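Local atomic coordinates of endo-1,4-beta-xylanase D (Paenibacillus polymyxa, PDB entry 1W0N), a protein that probably hydrolyses internal beta-1,4-xylosidic linkages of xylan, the part present here being its calcium-dependent carbohydrate-binding module of family CBM36. Residues I12-G24 and T119-L131. Numbering follows the deposited sequence.
Sequences ITKVEAENMKIGG and TWDAYVDFIEFSL. With CA (calcium ion), chain B; MG (magnesium ion), chain C.
Thr-13 and Val-15 pair with Phe-129 and Ile-127, respectively, as antiparallel hydrogen-bonded pairs, joining strand 13-16 to strand 122-130 with their axes 4.7 Å apart and 165° between directions. Each pair closes two backbone hydrogen bonds, the shortest from Phe-129 N to Thr-13 O (2.8 Å). At the end of strand 13-16 the chain turns into a 3-10 segment, and Ala-17 N donates a hydrogen bond to Asp-125 O (3.1 Å) from well above the carbonyl plane.

That same carbonyl oxygen also binds calcium, at 2.5 Å, so it both accepts the hydrogen bond from the 3-10 segment and coordinates the metal. Asp-125 adds OD1, Glu-16 gives OE1 (2.3 Å), and Glu-18 chelates the ion through both carboxylate oxygens; a water and Asp-35 O complete the site. The ion thus ties the end of strand 13-16 and the 3-10 segment to strand 122-130 and Asp-35. With CG anti to the backbone N (chi1 -176°), the Asp-125 carboxylate swings back toward the ion, while its OD2 forms a salt bridge with Arg-62. Beside the site, the extended Lys-14 chain lays CE over the centre of the Phe-126 ring, 3.6 Å from the centroid, with NZ in cation-pi range at 4.2 Å. On the face carrying Val-15 and Ile-127, CE of Met-20, from the loop after the 3-10 segment, meets Ile-127 CG2 (3.6 Å).

Strand 122-130 also pairs with strands 36-39 and 56-65, while Val-15 and Phe-129 pack on Tyr-48 of strand 45-52 in the opposing sheet of the beta-sandwich.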
loop_
_atom_site.group_PDB
_atom_site.type_symbol
_atom_site.label_atom_id
_atom_site.label_comp_id
_atom_site.label_asym_id
_atom_site.label_seq_id
_atom_site.Cartn_x
_atom_site.Cartn_y
_atom_site.Cartn_z
ATOM N N ILE A 12 1.140 5.514 16.989
ATOM C CA ILE A 12 1.275 4.837 15.627
ATOM C C ILE A 12 -0.019 4.088 15.277
ATOM O O ILE A 12 -0.517 3.317 16.112
ATOM C CB ILE A 12 2.387 3.795 15.708
ATOM C CG1 ILE A 12 3.751 4.442 15.713
ATOM C CG2 ILE A 12 2.284 2.847 14.585
ATOM C CD1 ILE A 12 4.803 3.638 16.511
ATOM N N THR A 13 -0.551 4.333 14.075
ATOM C CA THR A 13 -1.776 3.646 13.637
ATOM C C THR A 13 -1.370 2.670 12.574
ATOM O O THR A 13 -0.822 3.071 11.567
ATOM C CB THR A 13 -2.838 4.624 13.080
ATOM O OG1 THR A 13 -3.430 5.401 14.130
ATOM C CG2 THR A 13 -4.012 3.902 12.418
ATOM N N LYS A 14 -1.640 1.423 12.840
ATOM C CA LYS A 14 -1.299 0.329 11.942
ATOM C C LYS A 14 -2.568 -0.339 11.481
ATOM O O LYS A 14 -3.430 -0.669 12.307
ATOM C CB LYS A 14 -0.394 -0.671 12.675
ATOM C CG LYS A 14 0.074 -1.809 11.984
ATOM C CD LYS A 14 1.071 -2.600 12.831
ATOM C CE LYS A 14 1.562 -3.810 12.114
ATOM N NZ LYS A 14 2.479 -4.633 12.898
ATOM N N VAL A 15 -2.701 -0.545 10.177
ATOM C CA VAL A 15 -3.847 -1.242 9.602
ATOM C C VAL A 15 -3.313 -2.367 8.722
ATOM O O VAL A 15 -2.468 -2.159 7.845
ATOM C CB VAL A 15 -4.746 -0.293 8.791
ATOM C CG1 VAL A 15 -5.919 -1.047 8.191
ATOM C CG2 VAL A 15 -5.250 0.837 9.678
ATOM N N GLU A 16 -3.795 -3.582 8.988
ATOM C CA GLU A 16 -3.384 -4.750 8.221
ATOM C C GLU A 16 -4.071 -4.751 6.866
ATOM O O GLU A 16 -5.282 -4.517 6.765
ATOM C CB GLU A 16 -3.756 -6.018 8.984
ATOM C CG GLU A 16 -3.066 -6.183 10.321
ATOM C CD GLU A 16 -1.576 -6.452 10.248
ATOM O OE1 GLU A 16 -1.080 -6.769 9.152
ATOM O OE2 GLU A 16 -0.910 -6.364 11.289
ATOM N N ALA A 17 -3.316 -5.027 5.792
ATOM C CA ALA A 17 -3.898 -5.043 4.461
ATOM C C ALA A 17 -5.052 -6.033 4.355
ATOM O O ALA A 17 -6.057 -5.771 3.687
ATOM C CB ALA A 17 -2.829 -5.357 3.425
ATOM N N GLU A 18 -4.895 -7.187 5.013
ATOM C CA GLU A 18 -5.879 -8.243 4.968
ATOM C C GLU A 18 -7.197 -7.851 5.655
ATOM O O GLU A 18 -8.178 -8.584 5.503
ATOM C CB GLU A 18 -5.302 -9.540 5.539
ATOM C CG GLU A 18 -4.821 -9.500 6.985
ATOM C CD GLU A 18 -3.355 -9.092 7.188
ATOM O OE1 GLU A 18 -2.820 -8.275 6.388
ATOM O OE2 GLU A 18 -2.729 -9.544 8.169
ATOM N N ASN A 19 -7.230 -6.726 6.371
ATOM C CA ASN A 19 -8.452 -6.210 6.969
ATOM C C ASN A 19 -9.094 -5.074 6.173
ATOM O O ASN A 19 -10.122 -4.529 6.584
ATOM C CB ASN A 19 -8.187 -5.765 8.405
ATOM C CG ASN A 19 -7.832 -6.921 9.302
ATOM O OD1 ASN A 19 -8.240 -8.066 9.049
ATOM N ND2 ASN A 19 -7.100 -6.643 10.362
ATOM N N MET A 20 -8.508 -4.722 5.039
ATOM C CA MET A 20 -9.012 -3.655 4.182
ATOM C C MET A 20 -10.005 -4.203 3.168
ATOM O O MET A 20 -10.150 -5.414 2.993
ATOM C CB MET A 20 -7.832 -2.992 3.453
ATOM C CG MET A 20 -6.845 -2.332 4.387
ATOM S SD MET A 20 -5.517 -1.611 3.415
ATOM C CE MET A 20 -4.388 -1.107 4.717
ATOM N N LYS A 21 -10.685 -3.297 2.470
ATOM C CA LYS A 21 -11.472 -3.674 1.313
ATOM C C LYS A 21 -10.506 -4.076 0.190
ATOM O O LYS A 21 -9.508 -3.391 -0.036
ATOM C CB LYS A 21 -12.347 -2.516 0.851
ATOM C CG LYS A 21 -13.272 -2.848 -0.256
ATOM C CD LYS A 21 -14.144 -1.668 -0.623
ATOM C CE LYS A 21 -15.016 -1.924 -1.816
ATOM N NZ LYS A 21 -15.772 -3.174 -1.638
ATOM N N ILE A 22 -10.792 -5.194 -0.466
ATOM C CA ILE A 22 -9.958 -5.737 -1.532
ATOM C C ILE A 22 -10.766 -5.672 -2.791
ATOM O O ILE A 22 -11.891 -6.191 -2.838
ATOM C CB ILE A 22 -9.549 -7.180 -1.215
ATOM C CG1 ILE A 22 -8.810 -7.283 0.107
ATOM C CG2 ILE A 22 -8.712 -7.743 -2.357
ATOM C CD1 ILE A 22 -8.592 -8.675 0.609
ATOM N N GLY A 23 -10.233 -5.076 -3.851
ATOM C CA GLY A 23 -10.929 -5.002 -5.102
ATOM C C GLY A 23 -10.041 -5.254 -6.287
ATOM O O GLY A 23 -8.826 -5.352 -6.166
ATOM N N GLY A 24 -10.679 -5.350 -7.436
ATOM C CA GLY A 24 -10.021 -5.639 -8.700
ATOM C C GLY A 24 -10.222 -7.072 -9.148
ATOM O O GLY A 24 -10.749 -7.934 -8.436
ATOM N N THR A 119 5.803 -3.445 -13.631
ATOM C CA THR A 119 6.413 -4.055 -12.587
ATOM C C THR A 119 5.891 -5.420 -12.224
ATOM O O THR A 119 4.897 -5.862 -12.797
ATOM C CB THR A 119 6.300 -3.219 -11.366
ATOM O OG1 THR A 119 5.027 -3.361 -10.745
ATOM C CG2 THR A 119 6.531 -1.750 -11.584
ATOM N N TRP A 120 6.567 -6.095 -11.322
ATOM C CA TRP A 120 6.131 -7.356 -10.784
ATOM C C TRP A 120 4.941 -7.109 -9.856
ATOM O O TRP A 120 4.389 -6.025 -9.766
ATOM C CB TRP A 120 7.315 -8.036 -10.104
ATOM C CG TRP A 120 8.374 -8.434 -11.080
ATOM C CD1 TRP A 120 9.602 -7.892 -11.213
ATOM C CD2 TRP A 120 8.258 -9.452 -12.078
ATOM N NE1 TRP A 120 10.279 -8.512 -12.220
ATOM C CE2 TRP A 120 9.469 -9.468 -12.779
ATOM C CE3 TRP A 120 7.246 -10.350 -12.444
ATOM C CZ2 TRP A 120 9.714 -10.372 -13.841
ATOM C CZ3 TRP A 120 7.485 -11.217 -13.486
ATOM C CH2 TRP A 120 8.711 -11.221 -14.170
ATOM N N ASP A 121 4.515 -8.166 -9.194
ATOM C CA ASP A 121 3.357 -8.092 -8.327
ATOM C C ASP A 121 3.795 -7.744 -6.923
ATOM O O ASP A 121 4.915 -8.053 -6.510
ATOM C CB ASP A 121 2.608 -9.408 -8.401
ATOM C CG ASP A 121 2.166 -9.696 -9.818
ATOM O OD1 ASP A 121 1.815 -8.700 -10.502
ATOM O OD2 ASP A 121 2.160 -10.873 -10.252
ATOM N N ALA A 122 2.910 -7.041 -6.209
ATOM C CA ALA A 122 3.225 -6.580 -4.866
ATOM C C ALA A 122 2.447 -7.359 -3.826
ATOM O O ALA A 122 1.232 -7.549 -3.942
ATOM C CB ALA A 122 2.915 -5.109 -4.702
ATOM N N TYR A 123 3.151 -7.757 -2.789
ATOM C CA TYR A 123 2.557 -8.304 -1.591
ATOM C C TYR A 123 2.587 -7.204 -0.542
ATOM O O TYR A 123 3.651 -6.604 -0.307
ATOM C CB TYR A 123 3.366 -9.508 -1.138
ATOM C CG TYR A 123 3.544 -10.589 -2.184
ATOM C CD1 TYR A 123 2.486 -11.039 -2.956
ATOM C CD2 TYR A 123 4.776 -11.205 -2.354
ATOM C CE1 TYR A 123 2.648 -12.063 -3.886
ATOM C CE2 TYR A 123 4.947 -12.244 -3.255
ATOM C CZ TYR A 123 3.878 -12.671 -4.019
ATOM O OH TYR A 123 4.029 -13.705 -4.909
ATOM N N VAL A 124 1.443 -6.998 0.120
ATOM C CA VAL A 124 1.299 -5.890 1.067
ATOM C C VAL A 124 0.913 -6.490 2.401
ATOM O O VAL A 124 -0.066 -7.261 2.478
ATOM C CB VAL A 124 0.184 -4.933 0.557
ATOM C CG1 VAL A 124 0.055 -3.764 1.474
ATOM C CG2 VAL A 124 0.518 -4.401 -0.843
ATOM N N ASP A 125 1.667 -6.148 3.438
ATOM C CA ASP A 125 1.426 -6.714 4.773
ATOM C C ASP A 125 0.540 -5.783 5.614
ATOM O O ASP A 125 -0.508 -6.197 6.125
ATOM C CB ASP A 125 2.787 -6.965 5.429
ATOM C CG ASP A 125 2.723 -7.649 6.779
ATOM O OD1 ASP A 125 1.606 -7.920 7.259
ATOM O OD2 ASP A 125 3.799 -7.900 7.372
ATOM N N PHE A 126 0.975 -4.535 5.752
ATOM C CA PHE A 126 0.270 -3.548 6.565
ATOM C C PHE A 126 0.762 -2.163 6.164
ATOM O O PHE A 126 1.807 -2.018 5.511
ATOM C CB PHE A 126 0.498 -3.774 8.072
ATOM C CG PHE A 126 1.937 -3.665 8.512
ATOM C CD1 PHE A 126 2.569 -2.419 8.658
ATOM C CD2 PHE A 126 2.649 -4.821 8.819
ATOM C CE1 PHE A 126 3.893 -2.324 9.090
ATOM C CE2 PHE A 126 3.968 -4.732 9.290
ATOM C CZ PHE A 126 4.579 -3.480 9.407
ATOM N N ILE A 127 -0.001 -1.161 6.619
ATOM C CA ILE A 127 0.378 0.238 6.533
ATOM C C ILE A 127 0.425 0.803 7.948
ATOM O O ILE A 127 -0.349 0.403 8.817
ATOM C CB ILE A 127 -0.616 1.030 5.633
ATOM C CG1 ILE A 127 -0.118 2.448 5.338
ATOM C CG2 ILE A 127 -2.016 1.057 6.235
ATOM C CD1 ILE A 127 -0.774 3.069 4.117
ATOM N N GLU A 128 1.342 1.753 8.164
ATOM C CA GLU A 128 1.476 2.408 9.457
ATOM C C GLU A 128 1.641 3.906 9.235
ATOM O O GLU A 128 2.528 4.350 8.524
ATOM C CB GLU A 128 2.704 1.873 10.208
ATOM C CG GLU A 128 2.717 2.218 11.648
ATOM C CD GLU A 128 4.111 2.087 12.308
ATOM O OE1 GLU A 128 5.140 1.791 11.698
ATOM O OE2 GLU A 128 4.229 2.394 13.521
ATOM N N PHE A 129 0.791 4.696 9.914
ATOM C CA PHE A 129 0.884 6.141 9.936
ATOM C C PHE A 129 1.449 6.597 11.249
ATOM O O PHE A 129 1.100 6.086 12.316
ATOM C CB PHE A 129 -0.532 6.755 9.796
ATOM C CG PHE A 129 -1.149 6.542 8.448
ATOM C CD1 PHE A 129 -1.910 5.415 8.161
ATOM C CD2 PHE A 129 -0.983 7.488 7.454
ATOM C CE1 PHE A 129 -2.448 5.246 6.874
ATOM C CE2 PHE A 129 -1.532 7.332 6.217
ATOM C CZ PHE A 129 -2.235 6.187 5.914
ATOM N N SER A 130 2.321 7.617 11.186
ATOM C CA SER A 130 2.857 8.217 12.375
ATOM C C SER A 130 3.079 9.700 12.115
ATOM O O SER A 130 3.082 10.164 10.976
ATOM C CB SER A 130 4.151 7.549 12.777
ATOM O OG SER A 130 5.110 7.640 11.771
ATOM N N LEU A 131 3.262 10.463 13.176
ATOM C CA LEU A 131 3.479 11.873 13.044
ATOM C C LEU A 131 4.914 12.217 12.918
ATOM O O LEU A 131 5.763 11.468 13.402
ATOM C CB LEU A 131 2.813 12.618 14.208
ATOM C CG LEU A 131 1.289 12.506 14.249
ATOM C CD1 LEU A 131 0.734 13.014 15.611
ATOM C CD2 LEU A 131 0.640 13.291 13.114
ATOM O OXT LEU A 131 5.279 13.286 12.339
HETATM CA CA CA B . -0.629 -8.311 7.516
HETATM MG MG MG C . 1.261 -8.327 -12.413
HETATM O O HOH W 1 2.095 -6.450 -12.266
HETATM O O HOH W 2 0.676 -10.324 -12.447
HETATM O O HOH W 3 0.251 -9.703 9.285
HETATM O O HOH W 4 0.631 -8.053 -14.349
HETATM O O HOH W 5 3.143 -8.909 -13.164
#